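PDB 3NO3: glycerophosphodiester phosphodiesterase from Parabacteroides distasonis, which is a magnesium-binding protein with a TIM-barrel fold, a member of the glycerophosphodiester phosphodiesterase family. Local coordinates for residues R99-L104 against R132-S137; Q87-A92 against M127-R132; D47-V52 against C66-L71; D57-H62 against K72-S77. All blocks are in the same frame, centred on the assembly; numbering follows the deposited sequence.

Contact 1. Residues R99-L104 against R132-S137. With MG (magnesium ion), chain B.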
loop_
_atom_site.group_PDB
_atom_site.type_symbol
_atom_site.label_atom_id
_atom_site.label_comp_id
_atom_site.label_asym_id
_atom_site.label_seq_id
_atom_site.Cartn_x
_atom_site.Cartn_y
_atom_site.Cartn_z
ATOM N N ARG A 99 10.055 -3.460 0.256
ATOM C CA ARG A 99 9.476 -2.295 -0.366
ATOM C C ARG A 99 8.314 -1.797 0.500
ATOM O O ARG A 99 7.551 -2.609 1.031
ATOM C CB ARG A 99 8.928 -2.708 -1.723
ATOM C CG ARG A 99 8.751 -1.614 -2.674
ATOM C CD ARG A 99 10.067 -1.293 -3.313
ATOM N NE ARG A 99 9.850 -0.167 -4.187
ATOM C CZ ARG A 99 10.795 0.501 -4.809
ATOM N NH1 ARG A 99 12.090 0.129 -4.721
ATOM N NH2 ARG A 99 10.419 1.517 -5.589
ATOM N N LEU A 100 8.182 -0.479 0.631
ATOM C CA LEU A 100 7.153 0.135 1.454
ATOM C C LEU A 100 6.019 0.597 0.552
ATOM O O LEU A 100 6.220 1.452 -0.287
ATOM C CB LEU A 100 7.772 1.269 2.274
ATOM C CG LEU A 100 8.977 0.831 3.143
ATOM C CD1 LEU A 100 9.423 1.995 3.959
ATOM C CD2 LEU A 100 8.592 -0.383 4.086
ATOM N N ILE A 101 4.844 -0.023 0.692
ATOM C CA ILE A 101 3.682 0.275 -0.128
ATOM C C ILE A 101 2.760 1.175 0.711
ATOM O O ILE A 101 2.025 0.714 1.549
ATOM C CB ILE A 101 2.957 -1.001 -0.638
ATOM C CG1 ILE A 101 3.941 -1.995 -1.291
ATOM C CG2 ILE A 101 1.873 -0.611 -1.613
ATOM C CD1 ILE A 101 4.786 -1.457 -2.457
ATOM N N PHE A 102 2.849 2.483 0.479
ATOM C CA PHE A 102 2.349 3.529 1.358
ATOM C C PHE A 102 1.012 3.936 0.783
ATOM O O PHE A 102 0.983 4.592 -0.255
ATOM C CB PHE A 102 3.385 4.671 1.277
ATOM C CG PHE A 102 3.176 5.879 2.184
ATOM C CD1 PHE A 102 2.014 6.672 2.179
ATOM C CD2 PHE A 102 4.240 6.314 2.963
ATOM C CE1 PHE A 102 1.915 7.800 2.959
ATOM C CE2 PHE A 102 4.140 7.436 3.754
ATOM C CZ PHE A 102 2.990 8.171 3.765
ATOM N N GLU A 103 -0.083 3.530 1.425
ATOM C CA GLU A 103 -1.401 4.031 1.067
ATOM C C GLU A 103 -1.703 5.329 1.824
ATOM O O GLU A 103 -1.853 5.304 3.053
ATOM C CB GLU A 103 -2.523 3.013 1.298
ATOM C CG GLU A 103 -3.854 3.602 0.826
ATOM C CD GLU A 103 -5.061 2.669 0.903
ATOM O OE1 GLU A 103 -4.920 1.431 1.036
ATOM O OE2 GLU A 103 -6.173 3.198 0.757
ATOM N N LEU A 104 -1.829 6.447 1.117
ATOM C CA LEU A 104 -2.375 7.656 1.774
ATOM C C LEU A 104 -3.910 7.557 1.708
ATOM O O LEU A 104 -4.503 7.490 0.611
ATOM C CB LEU A 104 -1.903 8.958 1.138
ATOM C CG LEU A 104 -2.222 10.251 1.874
ATOM C CD1 LEU A 104 -1.588 10.269 3.338
ATOM C CD2 LEU A 104 -1.786 11.487 1.006
ATOM N N ARG A 132 12.780 3.361 -1.595
ATOM C CA ARG A 132 12.061 2.107 -1.293
ATOM C C ARG A 132 10.566 2.290 -1.036
ATOM O O ARG A 132 9.906 1.314 -0.705
ATOM C CB ARG A 132 12.687 1.423 -0.058
ATOM C CG ARG A 132 14.109 1.147 -0.108
ATOM C CD ARG A 132 14.719 0.669 1.255
ATOM N NE ARG A 132 13.776 -0.120 1.991
ATOM C CZ ARG A 132 13.820 -0.370 3.296
ATOM N NH1 ARG A 132 14.847 -0.003 4.097
ATOM N NH2 ARG A 132 12.818 -1.066 3.782
ATOM N N THR A 133 10.017 3.491 -1.247
ATOM C CA THR A 133 8.633 3.789 -0.960
ATOM C C THR A 133 7.833 4.101 -2.232
ATOM O O THR A 133 8.149 5.039 -2.981
ATOM C CB THR A 133 8.525 4.983 0.043
ATOM O OG1 THR A 133 9.292 4.685 1.224
ATOM C CG2 THR A 133 7.087 5.265 0.417
ATOM N N ASP A 134 6.796 3.308 -2.443
ATOM C CA ASP A 134 5.842 3.423 -3.550
ATOM C C ASP A 134 4.523 3.921 -2.964
ATOM O O ASP A 134 4.142 3.515 -1.872
ATOM C CB ASP A 134 5.596 2.048 -4.193
ATOM C CG ASP A 134 6.841 1.408 -4.776
ATOM O OD1 ASP A 134 7.944 2.026 -4.871
ATOM O OD2 ASP A 134 6.689 0.233 -5.168
ATOM N N TYR A 135 3.836 4.832 -3.654
ATOM C CA TYR A 135 2.602 5.418 -3.150
ATOM C C TYR A 135 1.382 4.857 -3.883
ATOM O O TYR A 135 1.417 4.599 -5.125
ATOM C CB TYR A 135 2.634 6.952 -3.338
ATOM C CG TYR A 135 3.760 7.629 -2.605
ATOM C CD1 TYR A 135 3.736 7.743 -1.209
ATOM C CD2 TYR A 135 4.844 8.154 -3.288
ATOM C CE1 TYR A 135 4.767 8.364 -0.506
ATOM C CE2 TYR A 135 5.932 8.770 -2.580
ATOM C CZ TYR A 135 5.876 8.858 -1.175
ATOM O OH TYR A 135 6.897 9.508 -0.468
ATOM N N ILE A 136 0.312 4.671 -3.122
ATOM C CA ILE A 136 -0.987 4.273 -3.656
ATOM C C ILE A 136 -2.072 5.101 -2.976
ATOM O O ILE A 136 -1.908 5.466 -1.818
ATOM C CB ILE A 136 -1.236 2.754 -3.501
ATOM C CG1 ILE A 136 -1.351 2.308 -2.027
ATOM C CG2 ILE A 136 -0.081 1.921 -4.186
ATOM C CD1 ILE A 136 -1.683 0.763 -1.820
ATOM N N SER A 137 -3.188 5.391 -3.646
ATOM C CA SER A 137 -4.299 6.100 -2.983
ATOM C C SER A 137 -5.587 5.930 -3.777
ATOM O O SER A 137 -5.551 5.863 -5.002
ATOM C CB SER A 137 -4.000 7.609 -2.833
ATOM O OG SER A 137 -4.967 8.287 -2.069
HETATM MG MG MG B . -4.744 -0.021 2.399
HETATM O O HOH W 1 -4.660 -1.570 3.894
HETATM O O HOH W 2 -6.770 0.232 3.041
#
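Strands 99-104 and 133-137 pair in parallel inside the barrel wall, the two strands of a beta-alpha-beta unit whose helix 110-126 packs against the outward side. The register runs from Leu100 beside Thr133 to Glu103 beside Ile136, with main-chain bonds such as Leu100 N to Arg132 O (2.8 Å) alternating across the seam. Side chains alternate between the two faces. Leu100, Phe102, Thr133 and Tyr135 face outward, and Phe102, Thr133 and Tyr135 touch the helix. Phe102 and Tyr135 lie side by side, yet their rings make a T-shaped pair: the edge of Tyr135 is turned to the face of Phe102, centroids 5.3 Å apart and planes at 68°. The inward row holds Ile101, Glu103, Asp134 and Ile136. Ile136 sends CG1 to within 3.6 Å of Glu103 CB, while its CD1 packs on Ile101 CG2 (3.8 Å). At the start of the strands Arg99 bends at chi2 (81°), which brings its guanidinium beside Asp134. NE (3.0 Å) and NH2 (2.6 Å) of Arg99 grip the single atom OD1 of Asp134 side-on; NH2 comes to the syn lone pair, whereas NE arrives from above the carboxylate plane. At the other end the extended Glu103 puts OE1 2.0 Å from the magnesium ion, which Glu39 and Asp41 also bind. A carboxylate suits this position, since a hard divalent cation prefers oxygen ligands. The two acids thus have separate counter-charges: the buried carboxylate of Asp134 is probably kept ionised by Arg99, that of Glu103 is committed to the metal.

Contact 2. Residues Q87-A92 against M127-R132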
loop_
_atom_site.group_PDB
_atom_site.type_symbol
_atom_site.label_atom_id
_atom_site.label_comp_id
_atom_site.label_asym_id
_atom_site.label_seq_id
_atom_site.Cartn_x
_atom_site.Cartn_y
_atom_site.Cartn_z
ATOM N N GLN A 87 7.592 6.487 13.458
ATOM C CA GLN A 87 7.956 5.185 14.083
ATOM C C GLN A 87 7.970 4.039 13.078
ATOM O O GLN A 87 8.850 3.127 13.115
ATOM C CB GLN A 87 6.972 4.834 15.200
ATOM C CG GLN A 87 7.168 5.689 16.470
ATOM C CD GLN A 87 5.966 5.754 17.360
ATOM O OE1 GLN A 87 4.951 5.069 17.142
ATOM N NE2 GLN A 87 6.080 6.551 18.409
ATOM N N TYR A 88 6.989 4.043 12.188
ATOM C CA TYR A 88 6.838 2.974 11.176
ATOM C C TYR A 88 8.037 2.990 10.267
ATOM O O TYR A 88 8.646 1.934 10.011
ATOM C CB TYR A 88 5.516 3.117 10.376
ATOM C CG TYR A 88 4.809 1.799 10.117
ATOM C CD1 TYR A 88 4.129 1.158 11.136
ATOM C CD2 TYR A 88 4.825 1.196 8.863
ATOM C CE1 TYR A 88 3.468 -0.064 10.935
ATOM C CE2 TYR A 88 4.151 -0.020 8.653
ATOM C CZ TYR A 88 3.477 -0.631 9.688
ATOM O OH TYR A 88 2.865 -1.860 9.478
ATOM N N LEU A 89 8.423 4.195 9.835
ATOM C CA LEU A 89 9.578 4.379 8.982
ATOM C C LEU A 89 10.915 4.147 9.674
ATOM O O LEU A 89 11.827 3.632 9.033
ATOM C CB LEU A 89 9.543 5.780 8.335
ATOM C CG LEU A 89 8.288 5.965 7.455
ATOM C CD1 LEU A 89 8.339 7.335 6.809
ATOM C CD2 LEU A 89 8.068 4.845 6.408
ATOM N N LYS A 90 11.044 4.486 10.958
ATOM C CA LYS A 90 12.276 4.212 11.684
ATOM C C LYS A 90 12.509 2.691 11.704
ATOM O O LYS A 90 13.636 2.213 11.505
ATOM C CB LYS A 90 12.204 4.805 13.101
ATOM C CG LYS A 90 13.419 4.574 14.026
ATOM C CD LYS A 90 13.325 5.435 15.312
ATOM C CE LYS A 90 14.374 5.092 16.382
ATOM N NZ LYS A 90 14.290 3.673 16.875
ATOM N N ARG A 91 11.446 1.921 11.930
ATOM C CA ARG A 91 11.576 0.447 11.939
ATOM C C ARG A 91 11.873 -0.093 10.527
ATOM O O ARG A 91 12.765 -0.918 10.353
ATOM C CB ARG A 91 10.298 -0.206 12.519
ATOM C CG ARG A 91 10.386 -1.753 12.736
ATOM C CD ARG A 91 11.328 -2.120 13.834
ATOM N NE ARG A 91 11.671 -3.536 13.873
ATOM C CZ ARG A 91 12.691 -4.119 13.228
ATOM N NH1 ARG A 91 13.502 -3.461 12.395
ATOM N NH2 ARG A 91 12.892 -5.423 13.401
ATOM N N ALA A 92 11.160 0.430 9.534
ATOM C CA ALA A 92 11.328 0.020 8.130
ATOM C C ALA A 92 12.715 0.285 7.604
ATOM O O ALA A 92 13.246 -0.531 6.824
ATOM C CB ALA A 92 10.289 0.688 7.250
HETATM N N MSE A 127 13.370 10.548 6.467
HETATM C CA MSE A 127 13.674 9.215 6.980
HETATM C C MSE A 127 14.530 8.361 6.045
HETATM O O MSE A 127 14.832 7.206 6.357
HETATM C CB MSE A 127 12.387 8.487 7.383
HETATM C CG MSE A 127 11.583 9.204 8.445
HETATM SE SE MSE A 127 12.492 9.519 10.072
HETATM C CE MSE A 127 12.655 7.677 10.551
ATOM N N LYS A 128 14.932 8.936 4.918
ATOM C CA LYS A 128 15.847 8.332 3.949
ATOM C C LYS A 128 15.270 7.062 3.278
ATOM O O LYS A 128 15.968 6.084 3.122
ATOM C CB LYS A 128 17.244 8.106 4.533
ATOM C CG LYS A 128 17.853 9.386 5.142
ATOM C CD LYS A 128 19.331 9.172 5.551
ATOM C CE LYS A 128 20.235 9.248 4.328
ATOM N NZ LYS A 128 21.651 8.947 4.687
ATOM N N LEU A 129 13.999 7.112 2.891
ATOM C CA LEU A 129 13.285 5.938 2.356
ATOM C C LEU A 129 12.620 6.207 1.000
ATOM O O LEU A 129 11.831 5.387 0.526
ATOM C CB LEU A 129 12.311 5.424 3.387
ATOM C CG LEU A 129 12.927 4.618 4.506
ATOM C CD1 LEU A 129 11.940 4.483 5.669
ATOM C CD2 LEU A 129 13.391 3.239 4.025
ATOM N N ALA A 130 12.988 7.297 0.315
ATOM C CA ALA A 130 12.352 7.605 -0.973
ATOM C C ALA A 130 12.623 6.549 -2.062
ATOM O O ALA A 130 11.764 6.291 -2.896
ATOM C CB ALA A 130 12.765 9.018 -1.473
ATOM N N LYS A 131 13.811 5.939 -2.049
ATOM C CA LYS A 131 14.148 4.850 -2.969
ATOM C C LYS A 131 13.327 3.591 -2.783
ATOM O O LYS A 131 13.216 2.828 -3.732
ATOM C CB LYS A 131 15.620 4.442 -2.903
ATOM C CG LYS A 131 16.615 5.507 -3.297
ATOM C CD LYS A 131 18.072 5.003 -2.994
ATOM C CE LYS A 131 19.135 5.922 -3.566
ATOM N NZ LYS A 131 18.925 7.328 -3.094
ATOM N N ARG A 132 12.780 3.361 -1.595
ATOM C CA ARG A 132 12.061 2.107 -1.293
ATOM C C ARG A 132 10.566 2.290 -1.036
ATOM O O ARG A 132 9.906 1.314 -0.705
ATOM C CB ARG A 132 12.687 1.423 -0.058
ATOM C CG ARG A 132 14.109 1.147 -0.108
ATOM C CD ARG A 132 14.719 0.669 1.255
ATOM N NE ARG A 132 13.776 -0.120 1.991
ATOM C CZ ARG A 132 13.820 -0.370 3.296
ATOM N NH1 ARG A 132 14.847 -0.003 4.097
ATOM N NH2 ARG A 132 12.818 -1.066 3.782
#
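The guanidinium of Arg132 presents its far edge to Ala92 O and carries Leu129 CD2 over one face, 3.5 Å above the plane and displaced toward the rim. Both terminal nitrogens converge on the one carbonyl oxygen: Arg132 NH2 lies 3.1 Å and Arg132 NH1 3.2 Å from Ala92 O. They reach it from the same face of the carbonyl plane, and the oxygen is itself tilted somewhat from the guanidinium plane. Ala92 belongs to the last turn of helix 85-94, where carbonyls run short of helical N-H partners, so the guanidinium probably also suits the partly negative helix end. The stronger partner of Arg132 NH2 is Ile98 O. The apolar half of the contact is built by Leu129 and Met127, the latter a selenomethionine. Leu129 CD1 reaches Leu89 CB at 3.8 Å and comes within 3.5 Å of Leu89 O. Met127 doubles back at chi2 (-59°) and chi3 (-66°), and this curl sets its methyl CE 3.6 Å from Lys90 N, while CG rests 4.0 Å from Leu89 CB. Methionine, which selenomethionine replaces here, has a flexible, unbranched chain that can curl along a helix surface. Lys128, with positive phi, ends helix 110-126 in a Schellman motif and turns the chain toward strand 133-137. Leu89, Ala92 and Leu129 all lean on Leu100 of strand 99-104, while Leu89 also touches Met123 and Val124 of helix 110-126.

Contact 3. Residues D47-V52 against C66-L71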
loop_
_atom_site.group_PDB
_atom_site.type_symbol
_atom_site.label_atom_id
_atom_site.label_comp_id
_atom_site.label_asym_id
_atom_site.label_seq_id
_atom_site.Cartn_x
_atom_site.Cartn_y
_atom_site.Cartn_z
ATOM N N ASP A 47 -3.795 18.187 13.759
ATOM C CA ASP A 47 -2.532 18.874 14.007
ATOM C C ASP A 47 -1.337 18.400 13.172
ATOM O O ASP A 47 -0.185 18.629 13.555
ATOM C CB ASP A 47 -2.227 18.920 15.542
ATOM C CG ASP A 47 -1.951 17.573 16.165
ATOM O OD1 ASP A 47 -2.427 16.516 15.677
ATOM O OD2 ASP A 47 -1.228 17.560 17.199
ATOM N N ASN A 48 -1.606 17.800 12.015
ATOM C CA ASN A 48 -0.615 17.492 10.976
ATOM C C ASN A 48 0.464 16.465 11.381
ATOM O O ASN A 48 1.580 16.536 10.921
ATOM C CB ASN A 48 0.020 18.755 10.379
ATOM C CG ASN A 48 -0.979 19.647 9.657
ATOM O OD1 ASN A 48 -2.141 19.307 9.479
ATOM N ND2 ASN A 48 -0.503 20.804 9.213
ATOM N N VAL A 49 0.078 15.489 12.201
ATOM C CA VAL A 49 0.901 14.327 12.516
ATOM C C VAL A 49 0.409 13.163 11.653
ATOM O O VAL A 49 -0.807 12.910 11.536
ATOM C CB VAL A 49 0.868 13.972 13.998
ATOM C CG1 VAL A 49 1.732 12.685 14.300
ATOM C CG2 VAL A 49 1.320 15.159 14.874
ATOM N N LEU A 50 1.343 12.490 11.006
ATOM C CA LEU A 50 1.016 11.338 10.179
ATOM C C LEU A 50 1.023 10.090 11.065
ATOM O O LEU A 50 1.989 9.831 11.744
ATOM C CB LEU A 50 2.021 11.217 9.009
ATOM C CG LEU A 50 1.893 12.339 7.949
ATOM C CD1 LEU A 50 3.152 12.400 7.141
ATOM C CD2 LEU A 50 0.666 12.090 7.033
ATOM N N VAL A 51 -0.046 9.315 11.001
ATOM C CA VAL A 51 -0.198 8.074 11.796
ATOM C C VAL A 51 -0.640 6.964 10.878
ATOM O O VAL A 51 -1.145 7.238 9.781
ATOM C CB VAL A 51 -1.212 8.269 12.945
ATOM C CG1 VAL A 51 -0.729 9.379 13.926
ATOM C CG2 VAL A 51 -2.646 8.631 12.388
ATOM N N VAL A 52 -0.528 5.723 11.367
ATOM C CA VAL A 52 -0.719 4.536 10.573
ATOM C C VAL A 52 -1.915 3.756 11.115
ATOM O O VAL A 52 -1.884 3.257 12.262
ATOM C CB VAL A 52 0.530 3.655 10.557
ATOM C CG1 VAL A 52 0.306 2.411 9.674
ATOM C CG2 VAL A 52 1.697 4.438 10.009
ATOM N N CYS A 66 -9.060 14.769 14.806
ATOM C CA CYS A 66 -8.612 14.687 16.190
ATOM C C CYS A 66 -7.143 15.139 16.236
ATOM O O CYS A 66 -6.416 14.946 15.284
ATOM C CB CYS A 66 -8.733 13.269 16.738
ATOM S SG CYS A 66 -10.408 12.908 17.223
ATOM N N THR A 67 -6.693 15.665 17.347
ATOM C CA THR A 67 -5.253 15.892 17.531
ATOM C C THR A 67 -4.526 14.585 17.850
ATOM O O THR A 67 -5.124 13.621 18.343
ATOM C CB THR A 67 -4.961 16.847 18.659
ATOM O OG1 THR A 67 -5.452 16.263 19.872
ATOM C CG2 THR A 67 -5.561 18.271 18.385
ATOM N N TYR A 68 -3.228 14.541 17.556
ATOM C CA TYR A 68 -2.429 13.355 17.893
ATOM C C TYR A 68 -2.486 13.033 19.411
ATOM O O TYR A 68 -2.572 11.852 19.809
ATOM C CB TYR A 68 -0.991 13.470 17.365
ATOM C CG TYR A 68 -0.139 12.305 17.788
ATOM C CD1 TYR A 68 -0.430 10.996 17.358
ATOM C CD2 TYR A 68 0.894 12.482 18.693
ATOM C CE1 TYR A 68 0.303 9.906 17.790
ATOM C CE2 TYR A 68 1.657 11.393 19.138
ATOM C CZ TYR A 68 1.359 10.115 18.689
ATOM O OH TYR A 68 2.114 9.071 19.160
ATOM N N ASP A 69 -2.481 14.061 20.245
ATOM C CA ASP A 69 -2.609 13.907 21.702
ATOM C C ASP A 69 -3.843 13.109 22.131
ATOM O O ASP A 69 -3.759 12.286 23.066
ATOM C CB ASP A 69 -2.629 15.278 22.406
ATOM C CG ASP A 69 -2.392 15.172 23.897
ATOM O OD1 ASP A 69 -1.285 14.760 24.268
ATOM O OD2 ASP A 69 -3.307 15.485 24.698
ATOM N N GLU A 70 -4.993 13.347 21.473
ATOM C CA GLU A 70 -6.226 12.549 21.741
ATOM C C GLU A 70 -6.058 11.052 21.365
ATOM O O GLU A 70 -6.704 10.187 21.950
ATOM C CB GLU A 70 -7.423 13.068 20.928
ATOM C CG GLU A 70 -7.990 14.379 21.319
ATOM C CD GLU A 70 -9.105 14.819 20.355
ATOM O OE1 GLU A 70 -10.256 14.386 20.544
ATOM O OE2 GLU A 70 -8.832 15.585 19.412
ATOM N N LEU A 71 -5.229 10.754 20.359
ATOM C CA LEU A 71 -5.125 9.412 19.779
ATOM C C LEU A 71 -3.945 8.564 20.270
ATOM O O LEU A 71 -3.937 7.341 20.050
ATOM C CB LEU A 71 -4.991 9.524 18.244
ATOM C CG LEU A 71 -6.101 10.298 17.498
ATOM C CD1 LEU A 71 -5.618 10.507 16.075
ATOM C CD2 LEU A 71 -7.452 9.561 17.537
HETATM O O HOH W 3 -1.692 16.693 19.683
#
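Asp47 OD1 is gripped by two donors: Tyr68 N across the contact, at 2.8 Å, and the hydroxyl of Thr45, two residues earlier in the chain. The Tyr68 N-H comes to the syn side of the carboxylate but 32° out of its plane. Asp47 OD2 extends the link through water 3, which donates to it (2.7 Å) and accepts from Asp69 N (2.8 Å). Both amides belong to the opening turn of the short, weakly bonded helix 68-71, where N-H groups have no preceding carbonyl to meet; an acid is apt here, its charge probably also suiting the partly positive helix start. The same turn is closed from within by a capping box. Thr67 is the N-cap, its OG1 accepting weakly from Glu70 N, and Glu70 OE2 in turn accepts from Thr67 N at 3.0 Å. Beyond these polar bonds, strand 50-52, the antiparallel partner of strand 37-44, offers Val51, and Val49 just before it points the same way. Tyr68 has CG opposite its backbone N (chi1 176°), which stretches the ring along these valines. Val49 CG1 sits over one ring face, 4.0 Å from Tyr68 CG, and Val51 CG1 is 3.8 Å from Tyr68 CD1.

Contact 4. Residues D57-H62 against K72-S77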
loop_
_atom_site.group_PDB
_atom_site.type_symbol
_atom_site.label_atom_id
_atom_site.label_comp_id
_atom_site.label_asym_id
_atom_site.label_seq_id
_atom_site.Cartn_x
_atom_site.Cartn_y
_atom_site.Cartn_z
ATOM N N ASP A 57 -11.964 5.923 11.671
ATOM C CA ASP A 57 -12.293 6.106 13.084
ATOM C C ASP A 57 -11.632 4.983 13.881
ATOM O O ASP A 57 -11.672 3.846 13.446
ATOM C CB ASP A 57 -13.800 6.021 13.281
ATOM C CG ASP A 57 -14.549 7.026 12.428
ATOM O OD1 ASP A 57 -14.648 8.176 12.878
ATOM O OD2 ASP A 57 -14.982 6.689 11.295
ATOM N N ILE A 58 -11.059 5.334 15.024
ATOM C CA ILE A 58 -10.409 4.380 15.919
ATOM C C ILE A 58 -11.035 4.575 17.291
ATOM O O ILE A 58 -10.927 5.645 17.882
ATOM C CB ILE A 58 -8.839 4.532 15.933
ATOM C CG1 ILE A 58 -8.208 3.513 16.939
ATOM C CG2 ILE A 58 -8.403 5.989 16.179
ATOM C CD1 ILE A 58 -6.686 3.541 17.020
ATOM N N GLN A 59 -11.736 3.553 17.787
ATOM C CA GLN A 59 -12.315 3.567 19.130
ATOM C C GLN A 59 -13.201 4.833 19.361
ATOM O O GLN A 59 -13.121 5.484 20.395
ATOM C CB GLN A 59 -11.214 3.383 20.182
ATOM C CG GLN A 59 -10.602 1.951 20.069
ATOM C CD GLN A 59 -9.218 1.832 20.659
ATOM O OE1 GLN A 59 -8.976 2.299 21.788
ATOM N NE2 GLN A 59 -8.311 1.149 19.938
ATOM N N GLY A 60 -14.012 5.166 18.367
ATOM C CA GLY A 60 -14.904 6.321 18.416
ATOM C C GLY A 60 -14.269 7.661 18.090
ATOM O O GLY A 60 -14.987 8.674 18.124
ATOM N N LYS A 61 -12.975 7.702 17.766
ATOM C CA LYS A 61 -12.262 8.949 17.432
ATOM C C LYS A 61 -12.019 9.040 15.934
ATOM O O LYS A 61 -11.423 8.134 15.367
ATOM C CB LYS A 61 -10.953 9.019 18.192
ATOM C CG LYS A 61 -11.188 8.961 19.735
ATOM C CD LYS A 61 -10.412 9.986 20.503
ATOM C CE LYS A 61 -10.539 9.781 22.056
ATOM N NZ LYS A 61 -9.321 10.306 22.828
ATOM N N HIS A 62 -12.443 10.141 15.302
ATOM C CA HIS A 62 -12.241 10.347 13.875
ATOM C C HIS A 62 -10.883 10.941 13.691
ATOM O O HIS A 62 -10.664 12.130 14.094
ATOM C CB HIS A 62 -13.336 11.264 13.306
ATOM C CG HIS A 62 -13.136 11.614 11.872
ATOM N ND1 HIS A 62 -12.759 12.876 11.484
ATOM C CD2 HIS A 62 -13.257 10.881 10.740
ATOM C CE1 HIS A 62 -12.638 12.906 10.162
ATOM N NE2 HIS A 62 -12.919 11.705 9.686
ATOM N N LYS A 72 -2.956 9.206 20.873
ATOM C CA LYS A 72 -1.613 8.604 20.988
ATOM C C LYS A 72 -1.464 7.387 21.839
ATOM O O LYS A 72 -0.511 6.630 21.646
ATOM C CB LYS A 72 -0.579 9.625 21.481
ATOM C CG LYS A 72 -0.740 10.191 22.885
ATOM C CD LYS A 72 0.315 11.355 23.122
ATOM C CE LYS A 72 0.537 11.698 24.588
ATOM N NZ LYS A 72 -0.661 11.537 25.416
ATOM N N ASP A 73 -2.350 7.255 22.821
ATOM C CA ASP A 73 -2.307 6.155 23.725
ATOM C C ASP A 73 -3.315 5.042 23.381
ATOM O O ASP A 73 -3.342 4.038 24.082
ATOM C CB ASP A 73 -2.488 6.669 25.160
ATOM C CG ASP A 73 -1.284 7.508 25.630
ATOM O OD1 ASP A 73 -0.096 7.166 25.314
ATOM O OD2 ASP A 73 -1.558 8.530 26.278
ATOM N N LEU A 74 -4.069 5.185 22.296
ATOM C CA LEU A 74 -4.977 4.133 21.839
ATOM C C LEU A 74 -4.181 2.922 21.349
ATOM O O LEU A 74 -3.123 3.087 20.772
ATOM C CB LEU A 74 -5.934 4.646 20.769
ATOM C CG LEU A 74 -6.870 5.835 21.101
ATOM C CD1 LEU A 74 -7.714 6.183 19.876
ATOM C CD2 LEU A 74 -7.761 5.550 22.322
ATOM N N GLN A 75 -4.688 1.710 21.620
ATOM C CA GLN A 75 -3.958 0.473 21.338
ATOM C C GLN A 75 -4.512 -0.306 20.165
ATOM O O GLN A 75 -5.709 -0.263 19.901
ATOM C CB GLN A 75 -3.911 -0.422 22.576
ATOM C CG GLN A 75 -2.853 0.016 23.563
ATOM C CD GLN A 75 -2.949 -0.738 24.869
ATOM O OE1 GLN A 75 -2.684 -1.951 24.941
ATOM N NE2 GLN A 75 -3.336 -0.018 25.915
ATOM N N LEU A 76 -3.622 -1.041 19.470
ATOM C CA LEU A 76 -3.971 -1.917 18.384
ATOM C C LEU A 76 -4.453 -3.239 18.956
ATOM O O LEU A 76 -4.362 -3.445 20.157
ATOM C CB LEU A 76 -2.778 -2.164 17.439
ATOM C CG LEU A 76 -2.088 -0.915 16.859
ATOM C CD1 LEU A 76 -1.130 -1.308 15.750
ATOM C CD2 LEU A 76 -3.149 0.130 16.386
ATOM N N SER A 77 -4.930 -4.118 18.071
ATOM C CA SER A 77 -5.455 -5.442 18.459
ATOM C C SER A 77 -4.466 -6.336 19.185
ATOM O O SER A 77 -4.905 -7.238 19.927
ATOM C CB SER A 77 -6.048 -6.171 17.237
ATOM O OG SER A 77 -5.075 -6.554 16.284
HETATM O O HOH W 4 -6.985 1.369 23.177
#
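Ile58 and Leu74 lie antiparallel, each side chain running toward the other's base, and join a small beta-hairpin to the loop that follows helix 68-71. The hairpin, strands 57-58 and 61-62, is closed by a type I' turn from Ile58 to Lys61, in which Gln59 and Gly60 both take positive phi; glycine does so with little cost. Ile58 lies extended, and the overlap sets its CG2 3.8 Å from Leu74 CD1 and its CD1 4.0 Å from Leu74 CB, so that Leu74 CD1 lies against the branches of Ile58. Leu71 packs on the same isoleucine, whose beta-branched methyl CG2 meets both leucines. Gln59 runs along Leu74 in the same opposed fashion, with OE1 3.5 Å from Leu74 CD2. Its chi1 of -67° puts CG opposite the carbonyl carbon, and the extended chain beyond carries the amide past Leu74 to the backbone of Gln75. A glutamine serves well there because it offers a donor and an acceptor together. Water 4 donates to Gln59 OE1 (2.6 Å) and accepts from Gln75 N (2.8 Å). Beside it, Gln59 NE2 donates directly to Gln75 O at 3.0 Å, with the oxygen in the amide plane and the nitrogen in the carbonyl plane.

Contacts 3 and 4 come first along the chain and interlock, their segments alternating, with centres about 11 Å apart; Lys61 NZ reaches Glu70 O between them, and Leu71 packs on Ile58 and Lys61. Together they fold the excursion after strand 37-44 into a peripheral unit about 20 Å from the chain's centre. Contacts 1 and 2 follow, also interleaved and centred about 11 Å apart; they share Arg132, and Leu100 of contact 1 packs into contact 2. Tyr88 against Val52 ties contact 2 to contact 3, while contacts 1 and 3 both reach the barrel sheet without touching. The metal-bearing wall is thus continuous with its helical layer and the outlying excursion.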